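Long-range contacts in kcn28 (Kitasatospora, PDB 6J31), which is of unknown function but adopts a GT-B-type two-domain fold, its C-terminal part resembling the erythromycin biosynthesis protein CIII family: residues A[130-138]-A[198-206]; A[248-259]-A[350-361]. All coordinates share one frame; numbering follows the deposited sequence.

Interaction 1: residues A[130-138]-A[198-206]; sequences TWVMPEKYR and DDVDEKRFT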
loop_
_atom_site.group_PDB
_atom_site.type_symbol
_atom_site.label_atom_id
_atom_site.label_comp_id
_atom_site.label_asym_id
_atom_site.label_seq_id
_atom_site.Cartn_x
_atom_site.Cartn_y
_atom_site.Cartn_z
ATOM N N THR A 130 0.058 2.537 -4.152
ATOM C CA THR A 130 0.527 3.735 -3.472
ATOM C C THR A 130 0.845 4.776 -4.540
ATOM O O THR A 130 0.586 4.573 -5.730
ATOM C CB THR A 130 1.724 3.426 -2.562
ATOM O OG1 THR A 130 2.021 4.574 -1.759
ATOM C CG2 THR A 130 2.951 3.063 -3.386
ATOM N N TRP A 131 1.404 5.905 -4.119
ATOM C CA TRP A 131 1.679 6.970 -5.068
ATOM C C TRP A 131 2.748 6.548 -6.072
ATOM O O TRP A 131 3.578 5.674 -5.806
ATOM C CB TRP A 131 2.102 8.250 -4.346
ATOM C CG TRP A 131 3.131 8.104 -3.255
ATOM C CD1 TRP A 131 2.888 7.937 -1.921
ATOM C CD2 TRP A 131 4.561 8.155 -3.395
ATOM N NE1 TRP A 131 4.070 7.868 -1.226
ATOM C CE2 TRP A 131 5.112 7.999 -2.105
ATOM C CE3 TRP A 131 5.426 8.310 -4.484
ATOM C CZ2 TRP A 131 6.488 7.992 -1.875
ATOM C CZ3 TRP A 131 6.796 8.304 -4.253
ATOM C CH2 TRP A 131 7.310 8.146 -2.958
ATOM N N VAL A 132 2.697 7.158 -7.249
ATOM C CA VAL A 132 3.587 6.818 -8.338
ATOM C C VAL A 132 4.728 7.829 -8.395
ATOM O O VAL A 132 4.699 8.873 -7.749
ATOM C CB VAL A 132 2.835 6.753 -9.689
ATOM C CG1 VAL A 132 1.749 5.686 -9.643
ATOM C CG2 VAL A 132 2.249 8.118 -10.034
ATOM N N MET A 133 5.751 7.516 -9.187
ATOM C CA MET A 133 6.914 8.385 -9.334
ATOM C C MET A 133 6.846 9.046 -10.699
ATOM O O MET A 133 7.155 8.402 -11.714
ATOM C CB MET A 133 8.213 7.593 -9.194
ATOM C CG MET A 133 8.104 6.164 -9.677
ATOM S SD MET A 133 8.432 5.015 -8.335
ATOM C CE MET A 133 9.003 6.169 -7.111
ATOM N N PRO A 134 6.459 10.314 -10.787
ATOM C CA PRO A 134 6.333 10.942 -12.103
ATOM C C PRO A 134 7.686 11.118 -12.769
ATOM O O PRO A 134 8.744 11.059 -12.137
ATOM C CB PRO A 134 5.689 12.297 -11.790
ATOM C CG PRO A 134 6.092 12.583 -10.379
ATOM C CD PRO A 134 6.155 11.248 -9.689
ATOM N N GLU A 135 7.632 11.347 -14.078
ATOM C CA GLU A 135 8.826 11.548 -14.888
ATOM C C GLU A 135 9.468 12.894 -14.567
ATOM O O GLU A 135 9.767 13.682 -15.469
ATOM C CB GLU A 135 8.485 11.441 -16.374
ATOM C CG GLU A 135 7.178 10.724 -16.686
ATOM C CD GLU A 135 5.972 11.635 -16.549
ATOM O OE1 GLU A 135 6.171 12.846 -16.310
ATOM O OE2 GLU A 135 4.831 11.141 -16.671
ATOM N N LYS A 136 9.656 13.165 -13.281
ATOM C CA LYS A 136 10.340 14.348 -12.783
ATOM C C LYS A 136 10.873 13.973 -11.411
ATOM O O LYS A 136 11.882 14.512 -10.948
ATOM C CB LYS A 136 9.398 15.551 -12.765
ATOM C CG LYS A 136 9.610 16.478 -13.962
ATOM C CD LYS A 136 8.481 17.482 -14.124
ATOM C CE LYS A 136 7.408 16.931 -15.063
ATOM N NZ LYS A 136 6.443 17.972 -15.528
ATOM N N TYR A 137 10.168 13.049 -10.753
ATOM C CA TYR A 137 10.707 12.396 -9.565
ATOM C C TYR A 137 11.959 11.600 -9.916
ATOM O O TYR A 137 12.911 11.537 -9.130
ATOM C CB TYR A 137 9.647 11.476 -8.951
ATOM C CG TYR A 137 10.104 10.659 -7.752
ATOM C CD1 TYR A 137 10.796 9.462 -7.923
ATOM C CD2 TYR A 137 9.814 11.063 -6.455
ATOM C CE1 TYR A 137 11.211 8.710 -6.843
ATOM C CE2 TYR A 137 10.221 10.308 -5.363
ATOM C CZ TYR A 137 10.917 9.132 -5.565
ATOM O OH TYR A 137 11.326 8.378 -4.488
ATOM N N ARG A 138 11.955 10.957 -11.084
ATOM C CA ARG A 138 13.073 10.107 -11.471
ATOM C C ARG A 138 14.354 10.909 -11.696
ATOM O O ARG A 138 15.446 10.436 -11.359
ATOM C CB ARG A 138 12.690 9.297 -12.711
ATOM C CG ARG A 138 11.768 8.116 -12.386
ATOM C CD ARG A 138 11.061 7.547 -13.611
ATOM N NE ARG A 138 11.948 6.683 -14.387
ATOM C CZ ARG A 138 11.762 6.355 -15.663
ATOM N NH1 ARG A 138 10.681 6.767 -16.309
ATOM N NH2 ARG A 138 12.634 5.570 -16.279
ATOM N N ASP A 198 1.657 17.553 -9.518
ATOM C CA ASP A 198 1.782 18.417 -10.689
ATOM C C ASP A 198 2.450 17.697 -11.850
ATOM O O ASP A 198 2.025 17.838 -13.003
ATOM C CB ASP A 198 2.600 19.657 -10.336
ATOM C CG ASP A 198 1.805 20.679 -9.588
ATOM O OD1 ASP A 198 0.587 20.467 -9.429
ATOM O OD2 ASP A 198 2.398 21.691 -9.158
ATOM N N ASP A 199 3.504 16.939 -11.567
ATOM C CA ASP A 199 4.312 16.306 -12.601
ATOM C C ASP A 199 3.738 14.991 -13.096
ATOM O O ASP A 199 4.323 14.383 -14.000
ATOM C CB ASP A 199 5.737 16.085 -12.087
ATOM C CG ASP A 199 6.342 17.342 -11.492
ATOM O OD1 ASP A 199 5.989 18.448 -11.959
ATOM O OD2 ASP A 199 7.173 17.226 -10.567
ATOM N N VAL A 200 2.614 14.542 -12.547
ATOM C CA VAL A 200 2.008 13.283 -12.961
ATOM C C VAL A 200 1.084 13.579 -14.133
ATOM O O VAL A 200 0.167 14.400 -14.023
ATOM C CB VAL A 200 1.247 12.617 -11.807
ATOM C CG1 VAL A 200 0.612 11.330 -12.283
ATOM C CG2 VAL A 200 2.174 12.355 -10.638
ATOM N N ASP A 201 1.343 12.930 -15.263
ATOM C CA ASP A 201 0.535 13.116 -16.461
ATOM C C ASP A 201 -0.748 12.307 -16.310
ATOM O O ASP A 201 -0.726 11.073 -16.378
ATOM C CB ASP A 201 1.332 12.701 -17.693
ATOM C CG ASP A 201 0.532 12.805 -18.970
ATOM O OD1 ASP A 201 -0.520 13.476 -18.967
ATOM O OD2 ASP A 201 0.973 12.230 -19.985
ATOM N N GLU A 202 -1.867 12.999 -16.099
ATOM C CA GLU A 202 -3.128 12.318 -15.840
ATOM C C GLU A 202 -3.791 11.811 -17.112
ATOM O O GLU A 202 -4.869 11.211 -17.039
ATOM C CB GLU A 202 -4.064 13.237 -15.045
ATOM C CG GLU A 202 -3.627 13.348 -13.580
ATOM C CD GLU A 202 -4.551 14.184 -12.696
ATOM O OE1 GLU A 202 -5.783 13.963 -12.709
ATOM O OE2 GLU A 202 -4.027 15.053 -11.964
ATOM N N LYS A 203 -3.174 12.037 -18.270
ATOM C CA LYS A 203 -3.534 11.281 -19.462
ATOM C C LYS A 203 -3.149 9.822 -19.303
ATOM O O LYS A 203 -3.805 8.936 -19.860
ATOM C CB LYS A 203 -2.826 11.872 -20.678
ATOM C CG LYS A 203 -3.430 13.148 -21.225
ATOM C CD LYS A 203 -2.720 13.523 -22.506
ATOM C CE LYS A 203 -1.234 13.688 -22.226
ATOM N NZ LYS A 203 -0.435 13.867 -23.468
ATOM N N ARG A 204 -2.092 9.565 -18.540
ATOM C CA ARG A 204 -1.534 8.245 -18.296
ATOM C C ARG A 204 -1.931 7.663 -16.945
ATOM O O ARG A 204 -2.276 6.480 -16.866
ATOM C CB ARG A 204 -0.007 8.320 -18.404
ATOM C CG ARG A 204 0.705 7.002 -18.294
ATOM C CD ARG A 204 2.213 7.212 -18.314
ATOM N NE ARG A 204 2.659 7.846 -19.549
ATOM C CZ ARG A 204 2.985 7.181 -20.650
ATOM N NH1 ARG A 204 2.909 5.859 -20.678
ATOM N NH2 ARG A 204 3.383 7.839 -21.730
ATOM N N PHE A 205 -1.886 8.460 -15.879
ATOM C CA PHE A 205 -2.203 8.017 -14.527
ATOM C C PHE A 205 -3.552 8.595 -14.114
ATOM O O PHE A 205 -3.804 9.786 -14.316
ATOM C CB PHE A 205 -1.129 8.465 -13.527
ATOM C CG PHE A 205 0.251 7.911 -13.798
ATOM C CD1 PHE A 205 0.660 6.718 -13.222
ATOM C CD2 PHE A 205 1.150 8.603 -14.592
ATOM C CE1 PHE A 205 1.927 6.211 -13.456
ATOM C CE2 PHE A 205 2.423 8.107 -14.831
ATOM C CZ PHE A 205 2.813 6.909 -14.262
ATOM N N THR A 206 -4.416 7.763 -13.539
ATOM C CA THR A 206 -5.697 8.215 -13.006
ATOM C C THR A 206 -5.707 8.020 -11.498
ATOM O O THR A 206 -5.513 6.901 -11.015
ATOM C CB THR A 206 -6.869 7.468 -13.642
ATOM O OG1 THR A 206 -6.920 7.751 -15.043
ATOM C CG2 THR A 206 -8.182 7.900 -13.002
HETATM O O HOH W 1 3.926 10.690 -19.368
#
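Val132 lies over one face of the Phe205 ring: its CG2 stands 4.1 Å from the ring centroid, 23° off the normal, a CH-pi contact displaced toward the CD1 side of the ring. With chi1 at -61°, CG1 sits beside the backbone N and also reaches the ring, so both methyls of Val132 rest against Phe205. Next along, Pro134 CB packs against Val200 CG2 at 3.7 Å and against the carbonyl O of Asp199 (3.3 Å from CB); the two segments' backbones come nearest at Pro134 and Val200.

Farther out the contact turns polar. The Lys136 and Asp199 side chains cross at about a right angle, and Lys136 CD comes 3.4 Å from Asp199 CG; the bend at chi3 then brings NZ to 3.6 Å from Asp199 OD1, a long salt bridge. Glu135 OE2 takes a hydrogen bond from a water at 2.9 Å, and the same water accepts from Arg204 NE and weakly donates to Asp201 OD2. Asp201 OD1 accepts from Lys203 N, which approaches from above the carboxylate plane, closing an Asx turn.

Strand 185-187 backs the apolar part, with Val187 touching both Val132 and Phe205, while Gln194 bonds the carbonyl of Val132. The contact thus joins a buried hydrophobic patch to a partly exposed, charged edge, where the water probably eases the proximity of the Glu135 and Asp201 carboxylates.

Interaction 2: residues A[248-259]-A[350-361]; sequences TCVEVFAALPDW and PDRLRAAVVELA
Helices 248-253 and 350-361 meet with their segment axes 9.3 Å apart and their N-to-C directions 64° from each other, a signed crossing of -64°. Their backbones come closest where Val252 faces Pro350, the first residue of its helix segment. Beyond Phe253 the chain passes through two successive type II beta turns, Phe253 to Leu256 and Leu256 to Trp259, which carry it along the second helix.

Val252 is wedged between neighbouring turns of that helix. Its CG1, anti to the backbone N (chi1 166°), reaches Arg354 CB at 3.5 Å and Leu353 CD1 at 3.9 Å, while CG2 turns to the Pro350 ring and carbonyl. On the outer side Glu251, extended beyond CG, lays its carboxylate against Pro350, and Leu256 CD2 meets the aliphatic part of Arg354 at CG, 3.8 Å away. The guanidinium end of Arg354 bends back, its NE forming a salt bridge with Asp351 OD1 at 3.6 Å.

Val357 CG1 touches two aromatic side chains: it lies over a face of the six-membered ring of Trp259, 3.9 Å from the centroid, and reaches Phe253 CZ obliquely at 3.8 Å. Ala361 CB approaches the edge of the same indole at CH2.

Behind this layer, Phe253 and Trp259 both rest on Ala231 of strand 229-234, and Phe253 also touches Leu261 of strand 259-264. Leu353 reaches Ile343, and Ala356 and Leu360 pack on Arg341 of strand 340-342, so the pair links side chains on strands 229-234 and 259-264 to those on the edge strand 340-342.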
loop_
_atom_site.group_PDB
_atom_site.type_symbol
_atom_site.label_atom_id
_atom_site.label_comp_id
_atom_site.label_asym_id
_atom_site.label_seq_id
_atom_site.Cartn_x
_atom_site.Cartn_y
_atom_site.Cartn_z
ATOM N N THR A 248 7.198 3.013 25.945
ATOM C CA THR A 248 6.927 4.447 26.019
ATOM C C THR A 248 5.435 4.740 25.869
ATOM O O THR A 248 4.896 5.617 26.554
ATOM C CB THR A 248 7.732 5.189 24.955
ATOM O OG1 THR A 248 9.115 4.828 25.068
ATOM C CG2 THR A 248 7.594 6.688 25.140
ATOM N N CYS A 249 4.750 4.010 24.982
ATOM C CA CYS A 249 3.321 4.240 24.777
ATOM C C CYS A 249 2.515 3.920 26.032
ATOM O O CYS A 249 1.649 4.704 26.440
ATOM C CB CYS A 249 2.823 3.420 23.586
ATOM S SG CYS A 249 3.499 3.939 21.986
ATOM N N VAL A 250 2.778 2.771 26.662
ATOM C CA VAL A 250 2.089 2.467 27.915
ATOM C C VAL A 250 2.495 3.467 28.991
ATOM O O VAL A 250 1.661 3.922 29.779
ATOM C CB VAL A 250 2.323 1.006 28.352
ATOM C CG1 VAL A 250 1.637 0.052 27.392
ATOM C CG2 VAL A 250 3.792 0.679 28.445
ATOM N N GLU A 251 3.778 3.842 29.026
ATOM C CA GLU A 251 4.231 4.848 29.986
ATOM C C GLU A 251 3.481 6.162 29.797
ATOM O O GLU A 251 3.223 6.883 30.767
ATOM C CB GLU A 251 5.736 5.075 29.847
ATOM C CG GLU A 251 6.245 6.303 30.595
ATOM C CD GLU A 251 7.730 6.537 30.410
ATOM O OE1 GLU A 251 8.377 5.744 29.694
ATOM O OE2 GLU A 251 8.250 7.527 30.969
ATOM N N VAL A 252 3.160 6.511 28.551
ATOM C CA VAL A 252 2.426 7.747 28.293
ATOM C C VAL A 252 0.969 7.602 28.710
ATOM O O VAL A 252 0.428 8.434 29.449
ATOM C CB VAL A 252 2.549 8.145 26.813
ATOM C CG1 VAL A 252 1.525 9.214 26.470
ATOM C CG2 VAL A 252 3.954 8.637 26.516
ATOM N N PHE A 253 0.304 6.551 28.232
ATOM C CA PHE A 253 -1.130 6.426 28.466
ATOM C C PHE A 253 -1.452 5.931 29.871
ATOM O O PHE A 253 -2.549 6.192 30.377
ATOM C CB PHE A 253 -1.735 5.520 27.396
ATOM C CG PHE A 253 -1.797 6.174 26.047
ATOM C CD1 PHE A 253 -0.750 6.042 25.148
ATOM C CD2 PHE A 253 -2.878 6.960 25.696
ATOM C CE1 PHE A 253 -0.794 6.660 23.916
ATOM C CE2 PHE A 253 -2.925 7.580 24.467
ATOM C CZ PHE A 253 -1.883 7.428 23.575
ATOM N N ALA A 254 -0.533 5.211 30.506
ATOM C CA ALA A 254 -0.532 5.117 31.962
ATOM C C ALA A 254 0.011 6.410 32.545
ATOM O O ALA A 254 1.183 6.725 32.330
ATOM C CB ALA A 254 0.308 3.935 32.435
ATOM N N ALA A 255 -0.846 7.152 33.255
ATOM C CA ALA A 255 -0.679 8.545 33.684
ATOM C C ALA A 255 -1.520 9.430 32.782
ATOM O O ALA A 255 -1.528 10.656 32.931
ATOM C CB ALA A 255 0.776 9.025 33.703
ATOM N N LEU A 256 -2.257 8.804 31.868
ATOM C CA LEU A 256 -3.186 9.494 30.977
ATOM C C LEU A 256 -4.596 8.936 31.156
ATOM O O LEU A 256 -5.201 8.437 30.201
ATOM C CB LEU A 256 -2.739 9.376 29.523
ATOM C CG LEU A 256 -3.016 10.593 28.635
ATOM C CD1 LEU A 256 -2.866 11.893 29.414
ATOM C CD2 LEU A 256 -2.113 10.589 27.409
ATOM N N PRO A 257 -5.140 8.979 32.375
ATOM C CA PRO A 257 -6.495 8.468 32.583
ATOM C C PRO A 257 -7.466 9.264 31.729
ATOM O O PRO A 257 -7.146 10.350 31.239
ATOM C CB PRO A 257 -6.744 8.690 34.082
ATOM C CG PRO A 257 -5.387 8.910 34.668
ATOM C CD PRO A 257 -4.632 9.617 33.599
ATOM N N ASP A 258 -8.648 8.679 31.529
ATOM C CA ASP A 258 -9.728 9.194 30.690
ATOM C C ASP A 258 -9.432 8.794 29.251
ATOM O O ASP A 258 -10.313 8.840 28.387
ATOM C CB ASP A 258 -9.887 10.714 30.809
ATOM C CG ASP A 258 -10.101 11.165 32.236
ATOM O OD1 ASP A 258 -10.648 10.372 33.029
ATOM O OD2 ASP A 258 -9.713 12.307 32.563
ATOM N N TRP A 259 -8.194 8.383 28.998
ATOM C CA TRP A 259 -7.775 7.846 27.715
ATOM C C TRP A 259 -7.697 6.334 27.837
ATOM O O TRP A 259 -7.302 5.810 28.883
ATOM C CB TRP A 259 -6.408 8.391 27.288
ATOM C CG TRP A 259 -6.429 9.700 26.569
ATOM C CD1 TRP A 259 -6.516 10.941 27.125
ATOM C CD2 TRP A 259 -6.333 9.898 25.154
ATOM N NE1 TRP A 259 -6.493 11.901 26.143
ATOM C CE2 TRP A 259 -6.381 11.286 24.924
ATOM C CE3 TRP A 259 -6.219 9.037 24.059
ATOM C CZ2 TRP A 259 -6.317 11.832 23.644
ATOM C CZ3 TRP A 259 -6.157 9.580 22.792
ATOM C CH2 TRP A 259 -6.206 10.963 22.594
ATOM N N PRO A 350 8.553 10.577 26.235
ATOM C CA PRO A 350 7.176 10.400 26.734
ATOM C C PRO A 350 6.334 11.668 26.702
ATOM O O PRO A 350 5.162 11.605 26.313
ATOM C CB PRO A 350 7.398 9.892 28.166
ATOM C CG PRO A 350 8.693 9.159 28.085
ATOM C CD PRO A 350 9.546 9.952 27.129
ATOM N N ASP A 351 6.883 12.818 27.105
ATOM C CA ASP A 351 6.124 14.061 26.975
ATOM C C ASP A 351 5.940 14.457 25.516
ATOM O O ASP A 351 4.876 14.959 25.140
ATOM C CB ASP A 351 6.763 15.197 27.774
ATOM C CG ASP A 351 6.182 15.315 29.173
ATOM O OD1 ASP A 351 5.267 14.527 29.503
ATOM O OD2 ASP A 351 6.615 16.210 29.931
ATOM N N ARG A 352 6.965 14.266 24.682
ATOM C CA ARG A 352 6.827 14.610 23.270
ATOM C C ARG A 352 5.721 13.791 22.613
ATOM O O ARG A 352 4.875 14.334 21.893
ATOM C CB ARG A 352 8.147 14.363 22.539
ATOM C CG ARG A 352 9.177 15.471 22.564
ATOM C CD ARG A 352 10.398 14.962 21.807
ATOM N NE ARG A 352 10.105 14.591 20.423
ATOM C CZ ARG A 352 10.931 13.886 19.654
ATOM N NH1 ARG A 352 10.582 13.574 18.410
ATOM N NH2 ARG A 352 12.111 13.496 20.121
ATOM N N LEU A 353 5.720 12.474 22.842
ATOM C CA LEU A 353 4.666 11.635 22.278
ATOM C C LEU A 353 3.305 12.013 22.849
ATOM O O LEU A 353 2.305 12.041 22.123
ATOM C CB LEU A 353 4.977 10.152 22.528
ATOM C CG LEU A 353 4.059 9.006 22.048
ATOM C CD1 LEU A 353 2.755 8.847 22.837
ATOM C CD2 LEU A 353 3.765 9.146 20.559
ATOM N N ARG A 354 3.247 12.303 24.150
ATOM C CA ARG A 354 1.976 12.660 24.775
ATOM C C ARG A 354 1.445 13.987 24.249
ATOM O O ARG A 354 0.233 14.145 24.063
ATOM C CB ARG A 354 2.127 12.700 26.294
ATOM C CG ARG A 354 0.821 12.950 27.034
ATOM C CD ARG A 354 1.073 13.424 28.451
ATOM N NE ARG A 354 1.869 14.644 28.473
ATOM C CZ ARG A 354 1.359 15.868 28.506
ATOM N NH1 ARG A 354 2.166 16.920 28.520
ATOM N NH2 ARG A 354 0.044 16.043 28.528
ATOM N N ALA A 355 2.336 14.956 24.012
ATOM C CA ALA A 355 1.899 16.264 23.532
ATOM C C ALA A 355 1.206 16.145 22.183
ATOM O O ALA A 355 0.139 16.730 21.965
ATOM C CB ALA A 355 3.093 17.214 23.444
ATOM N N ALA A 356 1.801 15.387 21.261
ATOM C CA ALA A 356 1.175 15.177 19.962
ATOM C C ALA A 356 -0.185 14.507 20.108
ATOM O O ALA A 356 -1.144 14.881 19.426
ATOM C CB ALA A 356 2.090 14.344 19.067
ATOM N N VAL A 357 -0.290 13.521 21.002
ATOM C CA VAL A 357 -1.543 12.788 21.161
ATOM C C VAL A 357 -2.644 13.702 21.690
ATOM O O VAL A 357 -3.744 13.762 21.130
ATOM C CB VAL A 357 -1.330 11.566 22.073
ATOM C CG1 VAL A 357 -2.660 11.027 22.566
ATOM C CG2 VAL A 357 -0.552 10.495 21.335
ATOM N N VAL A 358 -2.369 14.422 22.780
ATOM C CA VAL A 358 -3.421 15.208 23.421
ATOM C C VAL A 358 -3.786 16.427 22.575
ATOM O O VAL A 358 -4.961 16.802 22.479
ATOM C CB VAL A 358 -3.011 15.592 24.857
ATOM C CG1 VAL A 358 -1.781 16.497 24.867
ATOM C CG2 VAL A 358 -4.176 16.244 25.586
ATOM N N GLU A 359 -2.790 17.077 21.968
ATOM C CA GLU A 359 -3.058 18.262 21.158
ATOM C C GLU A 359 -3.834 17.903 19.895
ATOM O O GLU A 359 -4.797 18.586 19.532
ATOM C CB GLU A 359 -1.745 18.959 20.810
ATOM C CG GLU A 359 -1.238 19.881 21.904
ATOM C CD GLU A 359 0.275 19.987 21.921
ATOM O OE1 GLU A 359 0.893 19.860 20.841
ATOM O OE2 GLU A 359 0.843 20.199 23.014
ATOM N N LEU A 360 -3.420 16.835 19.210
ATOM C CA LEU A 360 -4.094 16.430 17.980
ATOM C C LEU A 360 -5.559 16.091 18.226
ATOM O O LEU A 360 -6.432 16.461 17.431
ATOM C CB LEU A 360 -3.368 15.238 17.362
ATOM C CG LEU A 360 -2.922 15.341 15.908
ATOM C CD1 LEU A 360 -2.156 16.623 15.688
ATOM C CD2 LEU A 360 -2.058 14.153 15.567
ATOM N N ALA A 361 -5.850 15.389 19.325
ATOM C CA ALA A 361 -7.210 14.920 19.566
ATOM C C ALA A 361 -8.152 16.048 19.969
ATOM O O ALA A 361 -9.367 15.935 19.768
ATOM C CB ALA A 361 -7.207 13.833 20.638
#

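Overall arrangement
Interaction 1 and interaction 2 belong to the two separate Rossmann-like halves expected of a GT-B fold. Interaction 1 comes first along the chain and closes before interaction 2 opens; their centres are 38 Å apart and their nearest atoms about 19 Å, without touching. The 198-206 segment ends in strand 205-207, an outermost strand of the seven-stranded parallel sheet, and 130-138 follows strand 124-128 of that sheet. Interaction 2 packs helices on the six-stranded parallel sheet. Thr130 lines the pocket of the bound (2E,2'E)-3,3'-(1,2-phenylene)di(prop-2-enoic acid), together with Asn325 from the second half, so interaction 1 borders the ligand site whereas interaction 2 lies toward the far end.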